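Long-range contacts in 457aa long hypothetical protein (Pyrococcus horikoshii, PDB 2CSU), which is of unknown function but joins a Rossmann-type CoA-binding domain to two further domains of the succinyl-CoA ligase families: residues M282-S287 against P429-P434; P405-F410 against S439-L444; K217-V222 against A263-S268. All blocks are in the same frame, centred on the assembly; numbering follows the deposited sequence.

Interaction 1 (M282-S287 against P429-P434); sequences MARAFS and PTYERP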
HETATM    1  N   MSE A 282     -11.379  -1.985   6.097  1.00 23.86           N
HETATM    2  CA  MSE A 282     -12.783  -2.117   6.463  1.00 24.85           C
HETATM    3  C   MSE A 282     -12.974  -2.153   7.982  1.00 23.40           C
HETATM    4  O   MSE A 282     -13.985  -1.729   8.524  1.00 23.23           O
HETATM    5  CB  MSE A 282     -13.315  -3.416   5.855  1.00 26.06           C
HETATM    6  CG  MSE A 282     -13.628  -3.281   4.362  1.00 30.75           C
HETATM    7 SE   MSE A 282     -13.969  -4.868   3.589  1.00 37.56          SE
HETATM    8  CE  MSE A 282     -15.268  -5.413   4.707  1.00 29.44           C
ATOM      9  N   ALA A 283     -11.966  -2.717   8.670  1.00 22.32           N
ATOM     10  CA  ALA A 283     -12.110  -2.953  10.102  1.00 22.59           C
ATOM     11  C   ALA A 283     -11.889  -1.689  10.937  1.00 22.89           C
ATOM     12  O   ALA A 283     -12.546  -1.449  11.943  1.00 23.35           O
ATOM     13  CB  ALA A 283     -11.103  -4.031  10.506  1.00 21.12           C
ATOM     14  N   ARG A 284     -10.899  -0.885  10.511  1.00 22.83           N
ATOM     15  CA  ARG A 284     -10.525   0.258  11.334  1.00 24.05           C
ATOM     16  C   ARG A 284     -11.347   1.496  10.976  1.00 24.54           C
ATOM     17  O   ARG A 284     -11.027   2.617  11.353  1.00 24.53           O
ATOM     18  CB  ARG A 284      -9.038   0.538  11.111  1.00 24.58           C
ATOM     19  CG  ARG A 284      -8.758   1.131   9.731  1.00 24.66           C
ATOM     20  CD  ARG A 284      -7.453   1.935   9.702  1.00 27.48           C
ATOM     21  NE  ARG A 284      -6.849   1.890   8.367  1.00 26.02           N
ATOM     22  CZ  ARG A 284      -6.345   3.039   7.879  1.00 26.65           C
ATOM     23  NH1 ARG A 284      -6.400   4.147   8.598  1.00 26.78           N
ATOM     24  NH2 ARG A 284      -5.785   3.051   6.666  1.00 28.72           N
ATOM     25  N   ALA A 285     -12.427   1.255  10.211  1.00 24.63           N
ATOM     26  CA  ALA A 285     -13.315   2.356   9.860  1.00 25.54           C
ATOM     27  C   ALA A 285     -14.410   2.536  10.909  1.00 26.57           C
ATOM     28  O   ALA A 285     -15.202   3.470  10.876  1.00 26.01           O
ATOM     29  CB  ALA A 285     -13.949   2.048   8.504  1.00 23.73           C
ATOM     30  N   PHE A 286     -14.463   1.572  11.847  1.00 26.54           N
ATOM     31  CA  PHE A 286     -15.497   1.657  12.870  1.00 27.65           C
ATOM     32  C   PHE A 286     -15.049   2.521  14.052  1.00 29.21           C
ATOM     33  O   PHE A 286     -15.503   2.364  15.178  1.00 29.94           O
ATOM     34  CB  PHE A 286     -15.809   0.239  13.352  1.00 27.37           C
ATOM     35  CG  PHE A 286     -16.502  -0.528  12.263  1.00 26.87           C
ATOM     36  CD1 PHE A 286     -17.870  -0.367  12.074  1.00 27.21           C
ATOM     37  CD2 PHE A 286     -15.782  -1.400  11.464  1.00 26.98           C
ATOM     38  CE1 PHE A 286     -18.516  -1.085  11.078  1.00 28.12           C
ATOM     39  CE2 PHE A 286     -16.438  -2.115  10.465  1.00 28.18           C
ATOM     40  CZ  PHE A 286     -17.804  -1.960  10.267  1.00 27.94           C
ATOM     41  N   SER A 287     -14.100   3.429  13.756  1.00 30.20           N
ATOM     42  CA  SER A 287     -13.785   4.476  14.720  1.00 32.18           C
ATOM     43  C   SER A 287     -14.779   5.629  14.576  1.00 32.12           C
ATOM     44  O   SER A 287     -14.805   6.584  15.344  1.00 31.96           O
ATOM     45  CB  SER A 287     -12.364   4.968  14.440  1.00 31.97           C
ATOM     46  OG  SER A 287     -12.421   6.226  13.761  1.00 35.22           O
ATOM     47  N   PRO A 429     -10.391   7.804  10.298  1.00 26.01           N
ATOM     48  CA  PRO A 429      -9.617   6.812   9.536  1.00 25.91           C
ATOM     49  C   PRO A 429      -9.104   7.495   8.270  1.00 25.49           C
ATOM     50  O   PRO A 429      -9.871   8.127   7.549  1.00 25.80           O
ATOM     51  CB  PRO A 429     -10.649   5.720   9.225  1.00 25.04           C
ATOM     52  CG  PRO A 429     -11.641   5.852  10.336  1.00 26.45           C
ATOM     53  CD  PRO A 429     -11.778   7.351  10.486  1.00 26.21           C
ATOM     54  N   THR A 430      -7.812   7.371   8.003  1.00 25.11           N
ATOM     55  CA  THR A 430      -7.231   8.002   6.828  1.00 24.55           C
ATOM     56  C   THR A 430      -6.564   7.002   5.912  1.00 23.15           C
ATOM     57  O   THR A 430      -5.700   6.218   6.326  1.00 24.55           O
ATOM     58  CB  THR A 430      -6.238   9.098   7.240  1.00 25.16           C
ATOM     59  OG1 THR A 430      -6.967  10.162   7.867  1.00 26.48           O
ATOM     60  CG2 THR A 430      -5.485   9.652   6.017  1.00 24.86           C
ATOM     61  N   TYR A 431      -6.962   7.049   4.651  1.00 21.66           N
ATOM     62  CA  TYR A 431      -6.440   6.119   3.668  1.00 20.98           C
ATOM     63  C   TYR A 431      -5.587   6.800   2.629  1.00 21.87           C
ATOM     64  O   TYR A 431      -5.618   8.013   2.500  1.00 22.44           O
ATOM     65  CB  TYR A 431      -7.612   5.371   3.020  1.00 19.62           C
ATOM     66  CG  TYR A 431      -8.486   4.696   4.056  1.00 19.23           C
ATOM     67  CD1 TYR A 431      -9.450   5.419   4.772  1.00 17.82           C
ATOM     68  CD2 TYR A 431      -8.310   3.351   4.364  1.00 17.81           C
ATOM     69  CE1 TYR A 431     -10.216   4.807   5.770  1.00 17.81           C
ATOM     70  CE2 TYR A 431      -9.061   2.737   5.357  1.00 17.62           C
ATOM     71  CZ  TYR A 431     -10.011   3.461   6.056  1.00 17.27           C
ATOM     72  OH  TYR A 431     -10.753   2.831   7.031  1.00 18.06           O
ATOM     73  N   GLU A 432      -4.831   6.009   1.882  1.00 23.24           N
ATOM     74  CA  GLU A 432      -3.946   6.545   0.862  1.00 23.86           C
ATOM     75  C   GLU A 432      -4.352   6.025  -0.513  1.00 23.00           C
ATOM     76  O   GLU A 432      -3.756   6.399  -1.522  1.00 23.78           O
ATOM     77  CB  GLU A 432      -2.484   6.157   1.192  1.00 25.72           C
ATOM     78  CG  GLU A 432      -1.437   6.581   0.162  1.00 30.44           C
ATOM     79  CD  GLU A 432      -0.041   6.797   0.767  1.00 32.42           C
ATOM     80  OE1 GLU A 432       0.960   6.755   0.011  1.00 32.78           O
ATOM     81  OE2 GLU A 432       0.054   7.026   1.998  1.00 34.58           O
ATOM     82  N   ARG A 433      -5.383   5.186  -0.541  1.00 23.36           N
ATOM     83  CA  ARG A 433      -5.873   4.590  -1.787  1.00 24.60           C
ATOM     84  C   ARG A 433      -7.370   4.775  -2.016  1.00 23.88           C
ATOM     85  O   ARG A 433      -8.165   4.664  -1.097  1.00 23.22           O
ATOM     86  CB  ARG A 433      -5.614   3.082  -1.806  1.00 25.12           C
ATOM     87  CG  ARG A 433      -4.177   2.649  -1.587  1.00 28.89           C
ATOM     88  CD  ARG A 433      -4.067   1.149  -1.779  1.00 31.37           C
ATOM     89  NE  ARG A 433      -2.691   0.694  -1.682  1.00 35.39           N
ATOM     90  CZ  ARG A 433      -2.084   0.373  -0.544  1.00 36.81           C
ATOM     91  NH1 ARG A 433      -2.747   0.453   0.606  1.00 37.49           N
ATOM     92  NH2 ARG A 433      -0.811  -0.024  -0.559  1.00 35.70           N
ATOM     93  N   PRO A 434      -7.770   5.050  -3.259  1.00 23.74           N
ATOM     94  CA  PRO A 434      -9.198   5.219  -3.527  1.00 24.72           C
ATOM     95  C   PRO A 434      -9.954   3.940  -3.161  1.00 25.06           C
ATOM     96  O   PRO A 434     -11.037   4.001  -2.588  1.00 24.83           O
ATOM     97  CB  PRO A 434      -9.227   5.506  -5.025  1.00 24.27           C
ATOM     98  CG  PRO A 434      -7.982   6.298  -5.216  1.00 23.99           C
ATOM     99  CD  PRO A 434      -6.968   5.503  -4.408  1.00 24.91           C
TER
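Arg284, Tyr431 and Pro429 bury most of this contact, and the arginine meets the other two differently. Its guanidinium lies over one face of the Tyr431 ring, with CZ 4.2 Å from the ring centroid. The approach is 29° off the ring normal and the two planes are 33° apart, so this is an off-centre cation-pi pair. Arg284 CG sits between the backbone N and the carbonyl carbon (chi1 72°), and from there the chain runs extended to NE, carrying the guanidinium over the ring. The same group points end-on at the main chain, where Arg284 NH1 and NH2 each donate to Thr430 O over 3.2 Å. Both bonds are far from straight, and the nitrogens come from the same face, above the carbonyl plane, although the oxygen lies close to the guanidinium plane. Arg284 is the first residue to leave helical geometry after helix 276-283, within a type I turn from Ala283 to Phe286. The contact thus ties the end of that helix, in the succinyl-CoA ligase flavodoxin-like region, to strand 430-431, which runs parallel to strand 406-411 in the sheet of the Ligase-CoA region. Glu424 forms a salt bridge with Arg284 NH1, adding a charged partner to the two carbonyl bonds. Tyr431 OH is hydrogen-bonded to Ser281 O, and Tyr431 OH lies 3.6 Å from Ala285 CB. Pro429 packs on the turn: its CG lies 3.4 Å from Arg284 O, and its CD 3.5 Å from Ser287 OG.

Interaction 2 (P405-F410 against S439-L444); sequences PVLAMF and SAAYAL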
ATOM      1  N   PRO A 405     -20.563   9.426   9.760  1.00 34.43           N
ATOM      2  CA  PRO A 405     -19.187   8.960   9.588  1.00 32.86           C
ATOM      3  C   PRO A 405     -18.402   9.846   8.627  1.00 31.77           C
ATOM      4  O   PRO A 405     -18.936  10.322   7.621  1.00 30.70           O
ATOM      5  CB  PRO A 405     -19.377   7.540   9.053  1.00 34.00           C
ATOM      6  CG  PRO A 405     -20.654   7.644   8.270  1.00 33.96           C
ATOM      7  CD  PRO A 405     -21.525   8.465   9.191  1.00 34.07           C
ATOM      8  N   VAL A 406     -17.134  10.071   8.953  1.00 31.02           N
ATOM      9  CA  VAL A 406     -16.239  10.847   8.108  1.00 30.85           C
ATOM     10  C   VAL A 406     -14.972  10.059   7.780  1.00 30.08           C
ATOM     11  O   VAL A 406     -14.265   9.564   8.649  1.00 31.00           O
ATOM     12  CB  VAL A 406     -15.880  12.130   8.852  1.00 31.89           C
ATOM     13  CG1 VAL A 406     -14.867  12.932   8.038  1.00 31.71           C
ATOM     14  CG2 VAL A 406     -17.123  12.970   9.069  1.00 31.49           C
ATOM     15  N   LEU A 407     -14.724   9.903   6.468  1.00 29.72           N
ATOM     16  CA  LEU A 407     -13.525   9.197   6.042  1.00 28.31           C
ATOM     17  C   LEU A 407     -12.581  10.128   5.285  1.00 27.47           C
ATOM     18  O   LEU A 407     -12.989  11.071   4.619  1.00 27.47           O
ATOM     19  CB  LEU A 407     -13.954   8.045   5.135  1.00 29.21           C
ATOM     20  CG  LEU A 407     -14.890   7.068   5.849  1.00 29.84           C
ATOM     21  CD1 LEU A 407     -15.285   5.883   4.966  1.00 29.48           C
ATOM     22  CD2 LEU A 407     -14.268   6.476   7.115  1.00 28.57           C
ATOM     23  N   ALA A 408     -11.274   9.864   5.442  1.00 26.49           N
ATOM     24  CA  ALA A 408     -10.295  10.698   4.765  1.00 26.66           C
ATOM     25  C   ALA A 408      -9.392   9.877   3.849  1.00 26.91           C
ATOM     26  O   ALA A 408      -9.054   8.730   4.114  1.00 26.76           O
ATOM     27  CB  ALA A 408      -9.457  11.415   5.827  1.00 26.54           C
HETATM   28  N   MSE A 409      -9.056  10.491   2.703  1.00 27.70           N
HETATM   29  CA  MSE A 409      -8.033   9.912   1.853  1.00 29.28           C
HETATM   30  C   MSE A 409      -7.013  10.968   1.449  1.00 28.53           C
HETATM   31  O   MSE A 409      -7.276  11.846   0.638  1.00 27.71           O
HETATM   32  CB  MSE A 409      -8.714   9.343   0.606  1.00 32.11           C
HETATM   33  CG  MSE A 409      -7.861   8.283  -0.094  1.00 37.00           C
HETATM   34 SE   MSE A 409      -7.396   8.775  -1.759  1.00 47.90          SE
HETATM   35  CE  MSE A 409      -5.611   8.719  -1.544  1.00 38.41           C
ATOM     36  N   PHE A 410      -5.837  10.883   2.093  1.00 28.04           N
ATOM     37  CA  PHE A 410      -4.830  11.917   1.884  1.00 29.81           C
ATOM     38  C   PHE A 410      -3.622  11.397   1.105  1.00 30.71           C
ATOM     39  O   PHE A 410      -3.156  10.279   1.288  1.00 31.51           O
ATOM     40  CB  PHE A 410      -4.385  12.425   3.255  1.00 28.24           C
ATOM     41  CG  PHE A 410      -5.224  13.599   3.662  1.00 27.86           C
ATOM     42  CD1 PHE A 410      -6.608  13.497   3.639  1.00 25.84           C
ATOM     43  CD2 PHE A 410      -4.612  14.773   4.074  1.00 27.11           C
ATOM     44  CE1 PHE A 410      -7.385  14.575   4.037  1.00 26.48           C
ATOM     45  CE2 PHE A 410      -5.399  15.851   4.473  1.00 25.49           C
ATOM     46  CZ  PHE A 410      -6.785  15.756   4.458  1.00 25.20           C
ATOM     47  N   SER A 439     -13.545   0.764   0.435  1.00 22.67           N
ATOM     48  CA  SER A 439     -13.819  -0.447   1.203  1.00 22.40           C
ATOM     49  C   SER A 439     -14.327  -0.089   2.582  1.00 22.73           C
ATOM     50  O   SER A 439     -15.239  -0.734   3.107  1.00 22.56           O
ATOM     51  CB  SER A 439     -12.557  -1.302   1.339  1.00 23.54           C
ATOM     52  OG  SER A 439     -12.115  -1.762   0.080  1.00 25.88           O
ATOM     53  N   ALA A 440     -13.733   0.947   3.171  1.00 23.51           N
ATOM     54  CA  ALA A 440     -14.123   1.388   4.503  1.00 23.64           C
ATOM     55  C   ALA A 440     -15.537   1.917   4.475  1.00 24.03           C
ATOM     56  O   ALA A 440     -16.333   1.631   5.373  1.00 23.57           O
ATOM     57  CB  ALA A 440     -13.162   2.475   5.017  1.00 23.90           C
ATOM     58  N   ALA A 441     -15.832   2.707   3.448  1.00 25.13           N
ATOM     59  CA  ALA A 441     -17.156   3.288   3.255  1.00 26.90           C
ATOM     60  C   ALA A 441     -18.183   2.170   3.140  1.00 28.50           C
ATOM     61  O   ALA A 441     -19.288   2.258   3.684  1.00 29.56           O
ATOM     62  CB  ALA A 441     -17.168   4.115   1.986  1.00 26.31           C
ATOM     63  N   TYR A 442     -17.803   1.122   2.411  1.00 29.26           N
ATOM     64  CA  TYR A 442     -18.662  -0.040   2.208  1.00 29.64           C
ATOM     65  C   TYR A 442     -18.890  -0.778   3.524  1.00 29.43           C
ATOM     66  O   TYR A 442     -20.012  -1.167   3.832  1.00 29.27           O
ATOM     67  CB  TYR A 442     -18.026  -1.004   1.202  1.00 31.72           C
ATOM     68  CG  TYR A 442     -18.712  -2.356   1.145  1.00 33.81           C
ATOM     69  CD1 TYR A 442     -19.940  -2.512   0.500  1.00 35.24           C
ATOM     70  CD2 TYR A 442     -18.150  -3.470   1.772  1.00 35.14           C
ATOM     71  CE1 TYR A 442     -20.597  -3.750   0.479  1.00 35.26           C
ATOM     72  CE2 TYR A 442     -18.793  -4.706   1.765  1.00 35.90           C
ATOM     73  CZ  TYR A 442     -20.018  -4.839   1.116  1.00 36.01           C
ATOM     74  OH  TYR A 442     -20.666  -6.050   1.122  1.00 36.89           O
ATOM     75  N   ALA A 443     -17.829  -0.965   4.304  1.00 28.33           N
ATOM     76  CA  ALA A 443     -17.966  -1.677   5.568  1.00 28.72           C
ATOM     77  C   ALA A 443     -18.904  -0.958   6.531  1.00 28.89           C
ATOM     78  O   ALA A 443     -19.654  -1.600   7.260  1.00 28.03           O
ATOM     79  CB  ALA A 443     -16.598  -1.893   6.217  1.00 28.73           C
ATOM     80  N   LEU A 444     -18.873   0.371   6.521  1.00 30.00           N
ATOM     81  CA  LEU A 444     -19.730   1.157   7.409  1.00 30.70           C
ATOM     82  C   LEU A 444     -21.216   1.027   7.044  1.00 32.03           C
ATOM     83  O   LEU A 444     -22.069   0.904   7.921  1.00 31.39           O
ATOM     84  CB  LEU A 444     -19.299   2.635   7.387  1.00 30.99           C
ATOM     85  CG  LEU A 444     -18.119   3.045   8.298  1.00 31.47           C
ATOM     86  CD1 LEU A 444     -17.485   4.350   7.817  1.00 30.49           C
ATOM     87  CD2 LEU A 444     -18.612   3.191   9.732  1.00 30.69           C
TER
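Leu407 pushes its branched end against helix 439-444, meeting Ala440, Ala441 and Leu444 on one side of a sheet strand. The layout is that of a layered alpha/beta fold: strand 406-411 leads through helix 417-424 to the parallel strand 430-431, a beta-alpha-beta crossover, and helix 434-450 then packs back on the sheet. The short segments run nearly antiparallel, at 168°, with their axes 9.7 Å apart. That spacing is bridged by apolar contacts, some of them side chain to main chain. The tight part centres on Leu407 CD1. This methyl settles on the helix backbone, 3.6 Å from Ala441 N, with the methyls of Ala440 and Ala441 about equally near it; Ala441 CB, for instance, is 3.9 Å from Leu407 CD1. The small alanines let the leucine come down onto the main chain itself. With CG anti to its carbonyl carbon (chi1 -60°), Leu407 extends toward the helix and meets Leu444 tip to tip. Contact thins out toward the C-terminal end of the strand segment: Ala408, Met409 and Phe410 do not touch helix segment 439-444. Ala408 and Phe410 pack instead on Leu423 of helix 417-424, the helix of the crossover. On the helix, Tyr442 points away and is partly exposed, resting on Arg316, whereas every residue that touches across the contact is buried. Met371 of the neighbouring strand 371-377 borders the packed part, touching Pro405, Leu407 and Ala441. At the N-terminal end of the strand segment Pro405 CB packs 3.9 Å from Leu444 CD1, and that same methyl carbon lies 3.9 Å from both Leu407 CD1 and Leu407 CD2.

Interaction 3 (K217-V222 against A263-S268); sequences KKFMEV and AAFKQS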
ATOM      1  N   LYS A 217     -20.785 -24.539  12.547  1.00 46.21           N
ATOM      2  CA  LYS A 217     -22.104 -24.271  13.110  1.00 45.74           C
ATOM      3  C   LYS A 217     -22.033 -23.267  14.257  1.00 44.35           C
ATOM      4  O   LYS A 217     -22.777 -22.287  14.280  1.00 43.72           O
ATOM      5  CB  LYS A 217     -22.725 -25.577  13.611  1.00 47.60           C
ATOM      6  CG  LYS A 217     -24.043 -25.424  14.366  1.00 49.46           C
ATOM      7  CD  LYS A 217     -25.180 -24.940  13.468  1.00 51.98           C
ATOM      8  CE  LYS A 217     -26.360 -24.431  14.274  1.00 53.42           C
ATOM      9  NZ  LYS A 217     -26.183 -22.991  14.595  1.00 54.05           N
ATOM     10  N   LYS A 218     -21.145 -23.529  15.216  1.00 42.82           N
ATOM     11  CA  LYS A 218     -20.973 -22.659  16.377  1.00 41.33           C
ATOM     12  C   LYS A 218     -20.468 -21.276  15.945  1.00 40.07           C
ATOM     13  O   LYS A 218     -20.919 -20.245  16.449  1.00 38.05           O
ATOM     14  CB  LYS A 218     -19.981 -23.295  17.354  1.00 41.38           C
ATOM     15  CG  LYS A 218     -19.723 -22.476  18.604  1.00 42.08           C
ATOM     16  CD  LYS A 218     -18.633 -23.114  19.465  1.00 43.14           C
ATOM     17  CE  LYS A 218     -18.363 -22.304  20.737  1.00 42.85           C
ATOM     18  NZ  LYS A 218     -17.245 -22.886  21.536  1.00 42.59           N
ATOM     19  N   PHE A 219     -19.538 -21.273  14.997  1.00 39.59           N
ATOM     20  CA  PHE A 219     -18.959 -20.045  14.474  1.00 39.77           C
ATOM     21  C   PHE A 219     -20.033 -19.120  13.902  1.00 40.57           C
ATOM     22  O   PHE A 219     -20.140 -17.947  14.284  1.00 39.84           O
ATOM     23  CB  PHE A 219     -17.937 -20.387  13.381  1.00 39.02           C
ATOM     24  CG  PHE A 219     -17.211 -19.190  12.824  1.00 38.01           C
ATOM     25  CD1 PHE A 219     -15.887 -18.932  13.186  1.00 37.98           C
ATOM     26  CD2 PHE A 219     -17.846 -18.324  11.929  1.00 37.57           C
ATOM     27  CE1 PHE A 219     -15.204 -17.825  12.659  1.00 37.99           C
ATOM     28  CE2 PHE A 219     -17.168 -17.208  11.397  1.00 37.40           C
ATOM     29  CZ  PHE A 219     -15.843 -16.965  11.767  1.00 37.06           C
HETATM   30  N   MSE A 220     -20.836 -19.651  12.986  1.00 41.68           N
HETATM   31  CA  MSE A 220     -21.877 -18.850  12.359  1.00 43.18           C
HETATM   32  C   MSE A 220     -22.914 -18.293  13.335  1.00 41.44           C
HETATM   33  O   MSE A 220     -23.304 -17.129  13.228  1.00 40.76           O
HETATM   34  CB  MSE A 220     -22.569 -19.652  11.251  1.00 47.03           C
HETATM   35  CG  MSE A 220     -21.760 -19.741   9.955  1.00 52.99           C
HETATM   36 SE   MSE A 220     -20.525 -18.415   9.776  1.00 60.51          SE
HETATM   37  CE  MSE A 220     -19.457 -19.114   8.594  1.00 57.75           C
ATOM     38  N   GLU A 221     -23.350 -19.104  14.291  1.00 39.97           N
ATOM     39  CA  GLU A 221     -24.346 -18.638  15.243  1.00 39.68           C
ATOM     40  C   GLU A 221     -23.765 -17.608  16.207  1.00 37.80           C
ATOM     41  O   GLU A 221     -24.464 -16.703  16.644  1.00 37.34           O
ATOM     42  CB  GLU A 221     -24.950 -19.814  16.015  1.00 41.05           C
ATOM     43  CG  GLU A 221     -26.161 -19.423  16.860  1.00 44.54           C
ATOM     44  CD  GLU A 221     -27.258 -18.719  16.050  1.00 47.24           C
ATOM     45  OE1 GLU A 221     -27.802 -19.329  15.096  1.00 46.95           O
ATOM     46  OE2 GLU A 221     -27.578 -17.549  16.374  1.00 48.41           O
ATOM     47  N   VAL A 222     -22.486 -17.747  16.541  1.00 36.07           N
ATOM     48  CA  VAL A 222     -21.836 -16.777  17.420  1.00 34.66           C
ATOM     49  C   VAL A 222     -21.669 -15.480  16.616  1.00 33.93           C
ATOM     50  O   VAL A 222     -21.948 -14.392  17.101  1.00 33.50           O
ATOM     51  CB  VAL A 222     -20.447 -17.286  17.896  1.00 34.76           C
ATOM     52  CG1 VAL A 222     -19.556 -16.116  18.268  1.00 34.17           C
ATOM     53  CG2 VAL A 222     -20.618 -18.209  19.111  1.00 33.99           C
ATOM     54  N   ALA A 263     -20.562 -17.244   1.363  1.00 46.48           N
ATOM     55  CA  ALA A 263     -22.007 -17.138   1.552  1.00 45.37           C
ATOM     56  C   ALA A 263     -22.394 -17.303   3.019  1.00 44.67           C
ATOM     57  O   ALA A 263     -23.273 -16.608   3.515  1.00 44.88           O
ATOM     58  CB  ALA A 263     -22.722 -18.180   0.696  1.00 45.41           C
ATOM     59  N   ALA A 264     -21.742 -18.228   3.710  1.00 43.76           N
ATOM     60  CA  ALA A 264     -22.017 -18.447   5.127  1.00 43.68           C
ATOM     61  C   ALA A 264     -21.649 -17.195   5.936  1.00 43.53           C
ATOM     62  O   ALA A 264     -22.365 -16.821   6.869  1.00 43.40           O
ATOM     63  CB  ALA A 264     -21.224 -19.644   5.638  1.00 43.47           C
ATOM     64  N   PHE A 265     -20.532 -16.558   5.584  1.00 43.27           N
ATOM     65  CA  PHE A 265     -20.113 -15.350   6.292  1.00 43.40           C
ATOM     66  C   PHE A 265     -21.158 -14.264   6.117  1.00 43.51           C
ATOM     67  O   PHE A 265     -21.542 -13.599   7.074  1.00 43.60           O
ATOM     68  CB  PHE A 265     -18.772 -14.823   5.767  1.00 43.84           C
ATOM     69  CG  PHE A 265     -17.582 -15.653   6.162  1.00 44.31           C
ATOM     70  CD1 PHE A 265     -17.487 -16.202   7.433  1.00 44.27           C
ATOM     71  CD2 PHE A 265     -16.538 -15.859   5.265  1.00 44.85           C
ATOM     72  CE1 PHE A 265     -16.371 -16.943   7.807  1.00 44.51           C
ATOM     73  CE2 PHE A 265     -15.417 -16.597   5.629  1.00 44.34           C
ATOM     74  CZ  PHE A 265     -15.334 -17.140   6.902  1.00 44.28           C
ATOM     75  N   LYS A 266     -21.614 -14.095   4.879  1.00 43.72           N
ATOM     76  CA  LYS A 266     -22.608 -13.082   4.544  1.00 43.80           C
ATOM     77  C   LYS A 266     -23.886 -13.179   5.375  1.00 43.01           C
ATOM     78  O   LYS A 266     -24.369 -12.178   5.892  1.00 42.47           O
ATOM     79  CB  LYS A 266     -22.977 -13.175   3.057  1.00 45.61           C
ATOM     80  CG  LYS A 266     -21.812 -13.027   2.068  1.00 47.26           C
ATOM     81  CD  LYS A 266     -21.286 -11.597   1.956  1.00 48.44           C
ATOM     82  CE  LYS A 266     -20.287 -11.485   0.794  1.00 49.86           C
ATOM     83  NZ  LYS A 266     -19.822 -10.089   0.505  1.00 50.24           N
ATOM     84  N   GLN A 267     -24.434 -14.385   5.500  1.00 42.15           N
ATOM     85  CA  GLN A 267     -25.677 -14.593   6.248  1.00 41.43           C
ATOM     86  C   GLN A 267     -25.555 -14.318   7.743  1.00 39.98           C
ATOM     87  O   GLN A 267     -26.523 -13.920   8.391  1.00 39.64           O
ATOM     88  CB  GLN A 267     -26.189 -16.024   6.021  1.00 43.25           C
ATOM     89  CG  GLN A 267     -26.579 -16.328   4.572  1.00 45.49           C
ATOM     90  CD  GLN A 267     -27.865 -15.625   4.131  1.00 47.08           C
ATOM     91  OE1 GLN A 267     -27.828 -14.618   3.425  1.00 48.72           O
ATOM     92  NE2 GLN A 267     -29.006 -16.165   4.542  1.00 46.88           N
ATOM     93  N   SER A 268     -24.364 -14.525   8.290  1.00 38.70           N
ATOM     94  CA  SER A 268     -24.121 -14.295   9.710  1.00 37.73           C
ATOM     95  C   SER A 268     -23.749 -12.841  10.025  1.00 36.54           C
ATOM     96  O   SER A 268     -23.405 -12.519  11.166  1.00 36.37           O
ATOM     97  CB  SER A 268     -23.010 -15.217  10.208  1.00 38.22           C
ATOM     98  OG  SER A 268     -23.376 -16.571  10.033  1.00 39.09           O
TER
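Phe265 presents a ring edge to Phe219: CE2 of Phe219 lies near the plane of the Phe265 ring, 3.7 Å from its CE1. Relative to the Phe219 ring, that CE1 lies obliquely. With centroids 6.0 Å apart and planes inclined at 55°, the pair is an oblique aromatic contact, neither a stack nor edge-to-face. The methyl of Met220, a selenomethionine, approaches the Phe265 ring obliquely too, with CE 3.7 Å from CD1. Met220 carries the largest share of the buried surface, and its chain is bent rather than extended. The chi2 torsion of -22° is close to eclipsed, and this bend carries SE and CE across to the second helix. There CE presses on Ala264 CB at 3.5 Å, tighter than usual for two carbons. Above this apolar patch Ser268, just past the end of helix 263-267, turns its hydroxyl to the first helix. Ser268 OG lies 3.2 Å from Met220 O in a weak hydrogen bond that is not settled, because Ala264 O is also near the same hydroxyl. The selenium flanks this oxygen, with Met220 SE 3.4 Å from Ser268 OG. The segments' axes approach to 9.8 Å and run in broadly the same direction. This fits successive beta-alpha-beta crossovers of a flavodoxin-like fold: helix 216-229 links the parallel strands 205-210 and 232-236, and helix 258-267 lies between strands 232-236 and 271-273. Beneath the helix pair both phenylalanines rest on Ile210 of strand 205-210, Phe219 also touching Leu208, while Met194 of helix 190-197 packs against Phe219 and Val222.

In the fold
Along the chain, interaction 3 comes first, closing a loop of 40 residues that holds strand 232-236 and the unmodelled residues 239-256; it joins two helices of the flavodoxin-like region. Interaction 1 opens at 282-287, after interaction 3 has closed, and spans 141 residues to tie that region to the Ligase-CoA region. Interaction 2 opens inside this span at 405-410 and closes at 439-444, beyond 429-434, so the two cross. They also share a sheet: Tyr431 N is 2.7 Å from Ala408 O, a probable hydrogen bond between neighbouring strands. Interaction 3 lies about 25 Å, centre to centre, from each of the others, and comes near interaction 2 through packing of Tyr442 OH by Lys266 NZ.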